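Local coordinates for hypothetical protein EF3068 (Enterococcus faecalis, PDB 2B6C) that is of uncharacterised function but, as a predicted DNA alkylation repair enzyme of the AlkD-like family, probably acts on alkylated DNA, at residues 139-144 against 173-178; 163-168 against 199-204; 179-184 against 208-213. All coordinates share one frame; numbering follows the deposited sequence.

Interaction 1 of 3, residues 139-144 against 173-178. With SO4 (sulfate ion), chain I.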
loop_
_atom_site.group_PDB
_atom_site.type_symbol
_atom_site.label_atom_id
_atom_site.label_comp_id
_atom_site.label_asym_id
_atom_site.label_seq_id
_atom_site.Cartn_x
_atom_site.Cartn_y
_atom_site.Cartn_z
ATOM N N TRP B 139 -9.526 -1.728 28.046
ATOM C CA TRP B 139 -8.929 -2.120 26.758
ATOM C C TRP B 139 -9.043 -0.997 25.730
ATOM O O TRP B 139 -8.070 -0.730 25.004
ATOM C CB TRP B 139 -9.546 -3.401 26.193
ATOM C CG TRP B 139 -9.236 -4.603 26.986
ATOM C CD1 TRP B 139 -10.148 -5.418 27.655
ATOM C CD2 TRP B 139 -7.945 -5.163 27.230
ATOM N NE1 TRP B 139 -9.490 -6.422 28.293
ATOM C CE2 TRP B 139 -8.139 -6.308 28.056
ATOM C CE3 TRP B 139 -6.640 -4.823 26.835
ATOM C CZ2 TRP B 139 -7.063 -7.112 28.498
ATOM C CZ3 TRP B 139 -5.566 -5.630 27.293
ATOM C CH2 TRP B 139 -5.789 -6.757 28.101
ATOM N N ASN B 140 -10.208 -0.314 25.676
ATOM C CA ASN B 140 -10.328 0.867 24.825
ATOM C C ASN B 140 -9.332 1.982 25.202
ATOM O O ASN B 140 -8.785 2.634 24.325
ATOM C CB ASN B 140 -11.747 1.439 24.795
ATOM C CG ASN B 140 -12.696 0.627 23.941
ATOM O OD1 ASN B 140 -12.323 0.120 22.880
ATOM N ND2 ASN B 140 -13.947 0.494 24.401
ATOM N N ARG B 141 -9.141 2.229 26.499
ATOM C CA ARG B 141 -8.193 3.260 26.966
ATOM C C ARG B 141 -6.739 2.878 26.715
ATOM O O ARG B 141 -5.897 3.757 26.489
ATOM C CB ARG B 141 -8.418 3.549 28.438
ATOM C CG ARG B 141 -9.863 3.997 28.691
ATOM C CD ARG B 141 -9.936 4.817 29.996
ATOM N NE ARG B 141 -9.312 4.160 31.136
ATOM C CZ ARG B 141 -9.867 3.174 31.849
ATOM N NH1 ARG B 141 -11.074 2.679 31.525
ATOM N NH2 ARG B 141 -9.210 2.682 32.884
ATOM N N ARG B 142 -6.452 1.569 26.721
ATOM C CA ARG B 142 -5.187 1.087 26.216
ATOM C C ARG B 142 -4.899 1.559 24.751
ATOM O O ARG B 142 -3.758 1.940 24.421
ATOM C CB ARG B 142 -5.073 -0.437 26.372
ATOM C CG ARG B 142 -3.709 -1.001 25.893
ATOM C CD ARG B 142 -3.497 -2.435 26.399
ATOM N NE ARG B 142 -2.375 -3.121 25.773
ATOM C CZ ARG B 142 -1.248 -3.459 26.416
ATOM N NH1 ARG B 142 -0.291 -4.119 25.767
ATOM N NH2 ARG B 142 -1.068 -3.154 27.713
ATOM N N VAL B 143 -5.913 1.500 23.888
ATOM C CA VAL B 143 -5.797 2.012 22.530
ATOM C C VAL B 143 -5.525 3.530 22.526
ATOM O O VAL B 143 -4.661 3.959 21.768
ATOM C CB VAL B 143 -7.037 1.640 21.619
ATOM C CG1 VAL B 143 -6.954 2.333 20.160
ATOM C CG2 VAL B 143 -7.135 0.121 21.448
ATOM N N ALA B 144 -6.243 4.312 23.366
ATOM C CA ALA B 144 -6.000 5.760 23.488
ATOM C C ALA B 144 -4.549 6.057 23.891
ATOM O O ALA B 144 -3.888 6.946 23.306
ATOM C CB ALA B 144 -6.996 6.423 24.480
ATOM N N PHE B 173 -2.626 -3.499 35.515
ATOM C CA PHE B 173 -1.372 -3.818 34.825
ATOM C C PHE B 173 -1.375 -3.419 33.347
ATOM O O PHE B 173 -0.434 -2.807 32.876
ATOM C CB PHE B 173 -1.018 -5.320 34.965
ATOM C CG PHE B 173 0.101 -5.773 34.043
ATOM C CD1 PHE B 173 1.448 -5.608 34.401
ATOM C CD2 PHE B 173 -0.198 -6.332 32.781
ATOM C CE1 PHE B 173 2.482 -6.016 33.539
ATOM C CE2 PHE B 173 0.825 -6.731 31.904
ATOM C CZ PHE B 173 2.169 -6.570 32.286
ATOM N N PHE B 174 -2.420 -3.759 32.609
ATOM C CA PHE B 174 -2.422 -3.490 31.168
ATOM C C PHE B 174 -2.548 -1.997 30.871
ATOM O O PHE B 174 -2.280 -1.553 29.760
ATOM C CB PHE B 174 -3.526 -4.263 30.465
ATOM C CG PHE B 174 -3.293 -5.752 30.435
ATOM C CD1 PHE B 174 -4.038 -6.597 31.252
ATOM C CD2 PHE B 174 -2.326 -6.311 29.590
ATOM C CE1 PHE B 174 -3.820 -7.989 31.219
ATOM C CE2 PHE B 174 -2.111 -7.694 29.567
ATOM C CZ PHE B 174 -2.859 -8.525 30.379
ATOM N N ILE B 175 -2.983 -1.232 31.862
ATOM C CA ILE B 175 -3.033 0.210 31.700
ATOM C C ILE B 175 -1.679 0.828 32.064
ATOM O O ILE B 175 -1.141 1.642 31.304
ATOM C CB ILE B 175 -4.233 0.826 32.476
ATOM C CG1 ILE B 175 -5.549 0.545 31.744
ATOM C CG2 ILE B 175 -4.001 2.298 32.725
ATOM C CD1 ILE B 175 -5.736 1.321 30.413
ATOM N N GLN B 176 -1.080 0.402 33.174
ATOM C CA GLN B 176 0.190 1.006 33.576
ATOM C C GLN B 176 1.296 0.668 32.550
ATOM O O GLN B 176 2.135 1.515 32.227
ATOM C CB GLN B 176 0.577 0.603 35.007
ATOM C CG GLN B 176 -0.321 1.233 36.096
ATOM C CD GLN B 176 -0.323 2.729 35.980
ATOM O OE1 GLN B 176 0.712 3.311 35.711
ATOM N NE2 GLN B 176 -1.476 3.358 36.127
ATOM N N LYS B 177 1.269 -0.568 32.051
ATOM C CA LYS B 177 2.126 -1.023 30.977
ATOM C C LYS B 177 1.975 -0.149 29.739
ATOM O O LYS B 177 2.969 0.209 29.119
ATOM C CB LYS B 177 1.739 -2.437 30.601
ATOM C CG LYS B 177 2.895 -3.406 30.610
ATOM C CD LYS B 177 3.771 -3.175 29.418
ATOM C CE LYS B 177 4.625 -4.368 29.176
ATOM N NZ LYS B 177 6.083 -3.984 29.202
ATOM N N ALA B 178 0.733 0.196 29.393
ATOM C CA ALA B 178 0.426 1.051 28.250
ATOM C C ALA B 178 0.955 2.478 28.449
ATOM O O ALA B 178 1.456 3.099 27.507
ATOM C CB ALA B 178 -1.072 1.062 27.975
HETATM S S SO4 I . -16.685 2.313 26.190
HETATM O O1 SO4 I . -17.835 1.501 25.793
HETATM O O2 SO4 I . -17.100 3.433 27.061
HETATM O O3 SO4 I . -16.120 2.936 24.978
HETATM O O4 SO4 I . -15.697 1.452 26.871
#
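W139 and F174 meet with the far corner of the indole over the middle of the phenyl ring: CH2 of W139 lies 3.5 Å above the ring plane of F174, and its nearest ring atom is F174 CG at 3.6 Å. The planes are inclined at 45° with centroids 4.8 Å apart, so the pair is neither a parallel stack nor a T-shape. F173 CD2 covers the opposite face of the F174 ring, which is therefore held between two aromatic groups, while W103 packs edge-to-face against it.

R142 reaches across beside this pair. Its CG stands anti to the backbone N (chi1 -178°) and the chain runs extended to NE, which carries the guanidinium to the other helix. There NH2 donates to the carbonyl O of F174 at 2.9 Å, in the carbonyl plane and on a lone pair, with the acceptor close to the guanidinium plane. NH2 also sits at the edge of the F174 ring, while NE forms a salt bridge with D108, so the buried group is gripped from two helices and its rotation is probably fixed. Lower down the same chain, CG of R142 rests 3.9 Å from CB of A178. I175 points CD1 at the first helix, 4.0 Å from CB of R141, whose own charge is paired with D167.

The local helix axes run 2° from parallel and 9.4 Å apart. Such side-by-side, near-parallel packing of helices 138-146 and 173-186 is consistent with the all-helical, HEAT-like solenoid of AlkD-type proteins.

Interaction 2 of 3, residues 163-168 against 199-204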
loop_
_atom_site.group_PDB
_atom_site.type_symbol
_atom_site.label_atom_id
_atom_site.label_comp_id
_atom_site.label_asym_id
_atom_site.label_seq_id
_atom_site.Cartn_x
_atom_site.Cartn_y
_atom_site.Cartn_z
ATOM N N ALA B 163 -4.282 11.541 28.220
ATOM C CA ALA B 163 -4.554 10.124 28.465
ATOM C C ALA B 163 -3.774 9.564 29.643
ATOM O O ALA B 163 -4.309 8.747 30.407
ATOM C CB ALA B 163 -4.337 9.272 27.233
ATOM N N ILE B 164 -2.522 9.988 29.794
ATOM C CA ILE B 164 -1.705 9.479 30.900
ATOM C C ILE B 164 -2.246 10.017 32.222
ATOM O O ILE B 164 -2.362 9.259 33.205
ATOM C CB ILE B 164 -0.206 9.818 30.742
ATOM C CG1 ILE B 164 0.374 9.093 29.533
ATOM C CG2 ILE B 164 0.588 9.482 32.041
ATOM C CD1 ILE B 164 1.697 9.624 29.050
ATOM N N ILE B 165 -2.590 11.311 32.232
ATOM C CA ILE B 165 -3.186 11.960 33.402
ATOM C C ILE B 165 -4.436 11.182 33.859
ATOM O O ILE B 165 -4.599 10.879 35.056
ATOM C CB ILE B 165 -3.508 13.473 33.137
ATOM C CG1 ILE B 165 -2.244 14.350 33.277
ATOM C CG2 ILE B 165 -4.575 13.978 34.099
ATOM C CD1 ILE B 165 -2.344 15.745 32.616
ATOM N N TYR B 166 -5.285 10.816 32.901
ATOM C CA TYR B 166 -6.529 10.121 33.181
ATOM C C TYR B 166 -6.332 8.787 33.903
ATOM O O TYR B 166 -7.095 8.458 34.806
ATOM C CB TYR B 166 -7.298 9.891 31.883
ATOM C CG TYR B 166 -8.699 9.353 32.094
ATOM C CD1 TYR B 166 -9.798 10.225 32.254
ATOM C CD2 TYR B 166 -8.931 7.978 32.153
ATOM C CE1 TYR B 166 -11.086 9.722 32.466
ATOM C CE2 TYR B 166 -10.201 7.473 32.353
ATOM C CZ TYR B 166 -11.274 8.335 32.516
ATOM O OH TYR B 166 -12.533 7.797 32.696
ATOM N N ASP B 167 -5.339 8.009 33.476
ATOM C CA ASP B 167 -5.130 6.680 34.023
ATOM C C ASP B 167 -3.933 6.634 34.938
ATOM O O ASP B 167 -3.442 5.553 35.240
ATOM C CB ASP B 167 -4.912 5.663 32.881
ATOM C CG ASP B 167 -6.198 5.020 32.432
ATOM O OD1 ASP B 167 -6.530 5.112 31.238
ATOM O OD2 ASP B 167 -6.912 4.488 33.304
ATOM N N ARG B 168 -3.410 7.789 35.322
ATOM C CA ARG B 168 -2.188 7.832 36.144
ATOM C C ARG B 168 -2.188 6.840 37.350
ATOM O O ARG B 168 -1.193 6.131 37.574
ATOM C CB ARG B 168 -1.874 9.271 36.600
ATOM C CG ARG B 168 -0.575 9.402 37.433
ATOM C CD ARG B 168 -0.360 10.838 37.939
ATOM N NE ARG B 168 -1.338 11.225 38.970
ATOM C CZ ARG B 168 -1.249 10.898 40.262
ATOM N NH1 ARG B 168 -0.236 10.148 40.712
ATOM N NH2 ARG B 168 -2.194 11.299 41.108
ATOM N N LYS B 199 8.598 13.967 35.577
ATOM C CA LYS B 199 8.967 14.686 36.775
ATOM C C LYS B 199 7.781 15.507 37.282
ATOM O O LYS B 199 7.697 15.776 38.471
ATOM C CB LYS B 199 10.206 15.555 36.553
ATOM C CG LYS B 199 11.441 14.778 36.104
ATOM C CD LYS B 199 12.490 14.652 37.191
ATOM C CE LYS B 199 12.568 13.272 37.800
ATOM N NZ LYS B 199 13.175 12.237 36.887
ATOM N N GLU B 200 6.854 15.842 36.382
ATOM C CA GLU B 200 5.621 16.561 36.709
ATOM C C GLU B 200 4.616 15.637 37.389
ATOM O O GLU B 200 3.986 16.008 38.386
ATOM C CB GLU B 200 4.971 17.127 35.442
ATOM C CG GLU B 200 3.826 18.090 35.691
ATOM C CD GLU B 200 3.259 18.672 34.406
ATOM O OE1 GLU B 200 4.019 18.764 33.402
ATOM O OE2 GLU B 200 2.047 19.034 34.391
ATOM N N LEU B 201 4.461 14.446 36.834
ATOM C CA LEU B 201 3.484 13.488 37.314
ATOM C C LEU B 201 4.149 12.449 38.201
ATOM O O LEU B 201 5.319 12.077 37.974
ATOM C CB LEU B 201 2.799 12.785 36.125
ATOM C CG LEU B 201 2.126 13.664 35.047
ATOM C CD1 LEU B 201 1.373 12.791 33.990
ATOM C CD2 LEU B 201 1.187 14.714 35.686
ATOM N N VAL B 202 3.417 11.970 39.199
ATOM C CA VAL B 202 3.873 10.800 39.962
ATOM C C VAL B 202 3.290 9.520 39.350
ATOM O O VAL B 202 2.133 9.162 39.577
ATOM C CB VAL B 202 3.584 10.929 41.476
ATOM C CG1 VAL B 202 3.963 9.639 42.239
ATOM C CG2 VAL B 202 4.360 12.132 42.050
ATOM N N LEU B 203 4.115 8.856 38.546
ATOM C CA LEU B 203 3.718 7.674 37.800
ATOM C C LEU B 203 3.953 6.417 38.621
ATOM O O LEU B 203 4.750 6.435 39.533
ATOM C CB LEU B 203 4.493 7.590 36.480
ATOM C CG LEU B 203 4.262 8.707 35.473
ATOM C CD1 LEU B 203 5.217 8.517 34.269
ATOM C CD2 LEU B 203 2.770 8.823 35.042
ATOM N N SER B 204 3.265 5.330 38.292
ATOM C CA SER B 204 3.453 4.057 38.982
ATOM C C SER B 204 4.908 3.595 38.817
ATOM O O SER B 204 5.553 3.975 37.820
ATOM C CB SER B 204 2.504 3.009 38.373
ATOM O OG SER B 204 2.934 2.636 37.073
HETATM O O HOH W 1 1.254 6.037 36.371
#
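The carbonyl O of V202 is gripped by R168 NH1 at 2.8 Å, with an N-H...O angle of 156°. The donor lies in the carbonyl plane on a lone pair, and the oxygen in turn sits 4° from the guanidinium plane, so it is met at the guanidinium edge. R168 arrives there on a chain that starts out straight and then turns at chi3 (69°), which swings NH1 back to the oxygen. The aliphatic part of the chain passes the same carbonyl, CD of R168 lying 3.4 Å from O of V202. Side-chain packing is added where CD of R168 comes 4.1 Å from CB of L201. A second polar link uses a water that donates to the backbone O of R168 and accepts from the backbone N of S204, 2.9 Å away.

Within the helical solenoid, the contact brings the end of helix 157-166 and the turn after it against the inter-helical connection that follows helix 191-200; D167 and L201 are the first residues to leave helical geometry. S204 then N-caps helix 205-211, its OG accepting from A207 N, and also pairs with Q176 OE1.

Beneath the polar layer lies an apolar one. CG2 of I164 faces both leucines, 3.8 Å from CD2 of L203 and 3.9 Å from CD1 of L201. I165 meets L201 at about a right angle, its CG1 4.0 Å from the same CD1. I164 and L203 are buried and continue into helix 173-186 through I179 and L183, whereas I165 and V202 are exposed at the outer margin.

Interaction 3 of 3, residues 179-184 against 208-213; sequences IGWSLR and QREGSK. With SO4 (sulfate ion), chain J.
R184 and E210 lose the most surface to each other's segments, 100 and 95 Å², and their side chains meet in a salt bridge, NH1 of R184 to OE2 of E210 at 2.8 Å. The guanidinium and carboxylate planes are turned 43° apart, so the ion pair is not the flat, two-pronged kind. The R184 chain is stretched out from its root (chi1 -174°) as far as NE, passing over the carbonyl of E210, to which NH1 adds a weak bond. E210 instead bends at chi2 (87°), folding over G180: its CG lies 3.4 Å from C of G180. OE2 also meets the rim of the W181 indole, near its plane and 3.4 Å from CD1, while OE1 is claimed by K177 in a second salt bridge. One carboxylate thus serves two cations and an aromatic edge.

G211, with 55 Å² buried, is where the backbones close up. Its CA is 4.1 Å from CA of R184 and 3.4 Å from O of G180, a spacing at which the two backbones touch directly, with L183 CB 3.7 Å from G211 CA.

Beyond the ion pair, a sulfate probably from the crystallisation liquor receives weak bonds from R184 NE and a bond from Y214 OH.

Buried L183 packs against helix 191-200 through V194 and M198 and against I164 of helix 157-166. W181 touches R142 and N146 of helix 138-146; the second half of helix 173-186 is thus packed by helices 138-146, 157-166 and 191-200 as well as by helix 205-211.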
loop_
_atom_site.group_PDB
_atom_site.type_symbol
_atom_site.label_atom_id
_atom_site.label_comp_id
_atom_site.label_asym_id
_atom_site.label_seq_id
_atom_site.Cartn_x
_atom_site.Cartn_y
_atom_site.Cartn_z
ATOM N N ILE B 179 0.883 2.978 29.677
ATOM C CA ILE B 179 1.475 4.286 29.994
ATOM C C ILE B 179 2.997 4.255 29.803
ATOM O O ILE B 179 3.549 5.153 29.166
ATOM C CB ILE B 179 1.141 4.782 31.427
ATOM C CG1 ILE B 179 -0.354 5.043 31.566
ATOM C CG2 ILE B 179 1.971 6.067 31.814
ATOM C CD1 ILE B 179 -0.747 5.306 33.021
ATOM N N GLY B 180 3.653 3.225 30.328
ATOM C CA GLY B 180 5.100 3.104 30.210
ATOM C C GLY B 180 5.587 2.974 28.769
ATOM O O GLY B 180 6.561 3.610 28.384
ATOM N N TRP B 181 4.944 2.111 27.986
ATOM C CA TRP B 181 5.206 2.000 26.549
ATOM C C TRP B 181 5.024 3.323 25.790
ATOM O O TRP B 181 5.790 3.625 24.871
ATOM C CB TRP B 181 4.238 1.004 25.929
ATOM C CG TRP B 181 4.700 -0.460 25.886
ATOM C CD1 TRP B 181 5.828 -1.028 26.474
ATOM C CD2 TRP B 181 4.002 -1.538 25.231
ATOM N NE1 TRP B 181 5.881 -2.394 26.181
ATOM C CE2 TRP B 181 4.768 -2.733 25.443
ATOM C CE3 TRP B 181 2.795 -1.609 24.488
ATOM C CZ2 TRP B 181 4.364 -3.999 24.922
ATOM C CZ3 TRP B 181 2.383 -2.863 23.985
ATOM C CH2 TRP B 181 3.178 -4.041 24.198
ATOM N N SER B 182 3.987 4.084 26.129
ATOM C CA SER B 182 3.716 5.327 25.391
ATOM C C SER B 182 4.860 6.318 25.655
ATOM O O SER B 182 5.260 7.052 24.750
ATOM C CB SER B 182 2.357 5.926 25.741
ATOM O OG SER B 182 2.439 6.648 26.958
ATOM N N LEU B 183 5.418 6.271 26.869
ATOM C CA LEU B 183 6.527 7.154 27.253
ATOM C C LEU B 183 7.850 6.679 26.679
ATOM O O LEU B 183 8.600 7.481 26.114
ATOM C CB LEU B 183 6.590 7.343 28.769
ATOM C CG LEU B 183 5.385 8.123 29.300
ATOM C CD1 LEU B 183 5.279 7.982 30.814
ATOM C CD2 LEU B 183 5.373 9.588 28.834
ATOM N N ARG B 184 8.098 5.373 26.784
ATOM C CA ARG B 184 9.245 4.729 26.160
ATOM C C ARG B 184 9.379 5.051 24.668
ATOM O O ARG B 184 10.438 5.507 24.234
ATOM C CB ARG B 184 9.177 3.218 26.372
ATOM C CG ARG B 184 10.359 2.420 25.910
ATOM C CD ARG B 184 9.987 1.011 26.193
ATOM N NE ARG B 184 11.069 0.063 26.093
ATOM C CZ ARG B 184 11.590 -0.632 27.104
ATOM N NH1 ARG B 184 11.208 -0.441 28.363
ATOM N NH2 ARG B 184 12.546 -1.499 26.850
ATOM N N GLN B 208 7.023 4.156 35.354
ATOM C CA GLN B 208 8.259 4.921 35.502
ATOM C C GLN B 208 9.462 4.105 35.014
ATOM O O GLN B 208 10.301 4.623 34.289
ATOM C CB GLN B 208 8.430 5.337 36.971
ATOM C CG GLN B 208 9.745 6.090 37.326
ATOM C CD GLN B 208 9.687 7.566 36.931
ATOM O OE1 GLN B 208 8.600 8.133 36.755
ATOM N NE2 GLN B 208 10.855 8.190 36.778
ATOM N N ARG B 209 9.554 2.836 35.416
ATOM C CA ARG B 209 10.613 1.958 34.920
ATOM C C ARG B 209 10.560 1.837 33.391
ATOM O O ARG B 209 11.540 2.106 32.707
ATOM C CB ARG B 209 10.571 0.581 35.615
ATOM C CG ARG B 209 11.698 -0.375 35.194
ATOM C CD ARG B 209 13.015 -0.146 35.936
ATOM N NE ARG B 209 14.001 -1.061 35.382
ATOM C CZ ARG B 209 14.217 -2.305 35.807
ATOM N NH1 ARG B 209 15.144 -3.051 35.199
ATOM N NH2 ARG B 209 13.554 -2.797 36.852
ATOM N N GLU B 210 9.391 1.490 32.866
ATOM C CA GLU B 210 9.188 1.322 31.424
ATOM C C GLU B 210 9.479 2.603 30.614
ATOM O O GLU B 210 10.247 2.564 29.667
ATOM C CB GLU B 210 7.779 0.810 31.169
ATOM C CG GLU B 210 7.496 0.379 29.739
ATOM C CD GLU B 210 7.866 -1.054 29.509
ATOM O OE1 GLU B 210 7.474 -1.914 30.343
ATOM O OE2 GLU B 210 8.556 -1.310 28.492
ATOM N N GLY B 211 8.905 3.735 31.005
ATOM C CA GLY B 211 9.063 4.968 30.236
ATOM C C GLY B 211 10.413 5.651 30.316
ATOM O O GLY B 211 10.717 6.517 29.500
ATOM N N SER B 212 11.238 5.290 31.297
ATOM C CA SER B 212 12.509 5.983 31.442
ATOM C C SER B 212 13.707 5.194 30.884
ATOM O O SER B 212 14.855 5.611 31.047
ATOM C CB SER B 212 12.730 6.415 32.893
ATOM O OG SER B 212 12.999 5.299 33.691
ATOM N N LYS B 213 13.442 4.079 30.202
ATOM C CA LYS B 213 14.516 3.259 29.632
ATOM C C LYS B 213 15.569 4.056 28.847
ATOM O O LYS B 213 16.780 3.846 29.047
ATOM C CB LYS B 213 13.991 2.118 28.752
ATOM C CG LYS B 213 15.172 1.362 28.150
ATOM C CD LYS B 213 14.833 -0.012 27.642
ATOM C CE LYS B 213 16.087 -0.902 27.586
ATOM N NZ LYS B 213 15.894 -2.020 26.603
HETATM S S SO4 J . 11.917 -1.515 22.848
HETATM O O1 SO4 J . 12.930 -2.461 22.415
HETATM O O2 SO4 J . 11.347 -1.961 24.117
HETATM O O3 SO4 J . 10.863 -1.499 21.838
HETATM O O4 SO4 J . 12.482 -0.181 23.030
#

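How the interactions relate
Helix 173-186 serves interactions 1 and 3, its first half facing helix 138-146 and its second half helix 205-211. They are joined by the K177-E210 salt bridge and by R142 NH1 packing on W181. Interaction 1 is the most central, its centre about 9 Å from the centre of the chain, and combines aromatic packing with a buried arginine; interaction 3, centred about 17 Å from it, relies on close glycine backbones and a charged rim. Interaction 2, centred about 21 Å from the chain centre, joins a helix end and its turn to an inter-helical connection, with polar links over an apolar layer. It meets interaction 1 through R141-D167 and Q176-S204, and interaction 3 through I164, L203, I179 and L183.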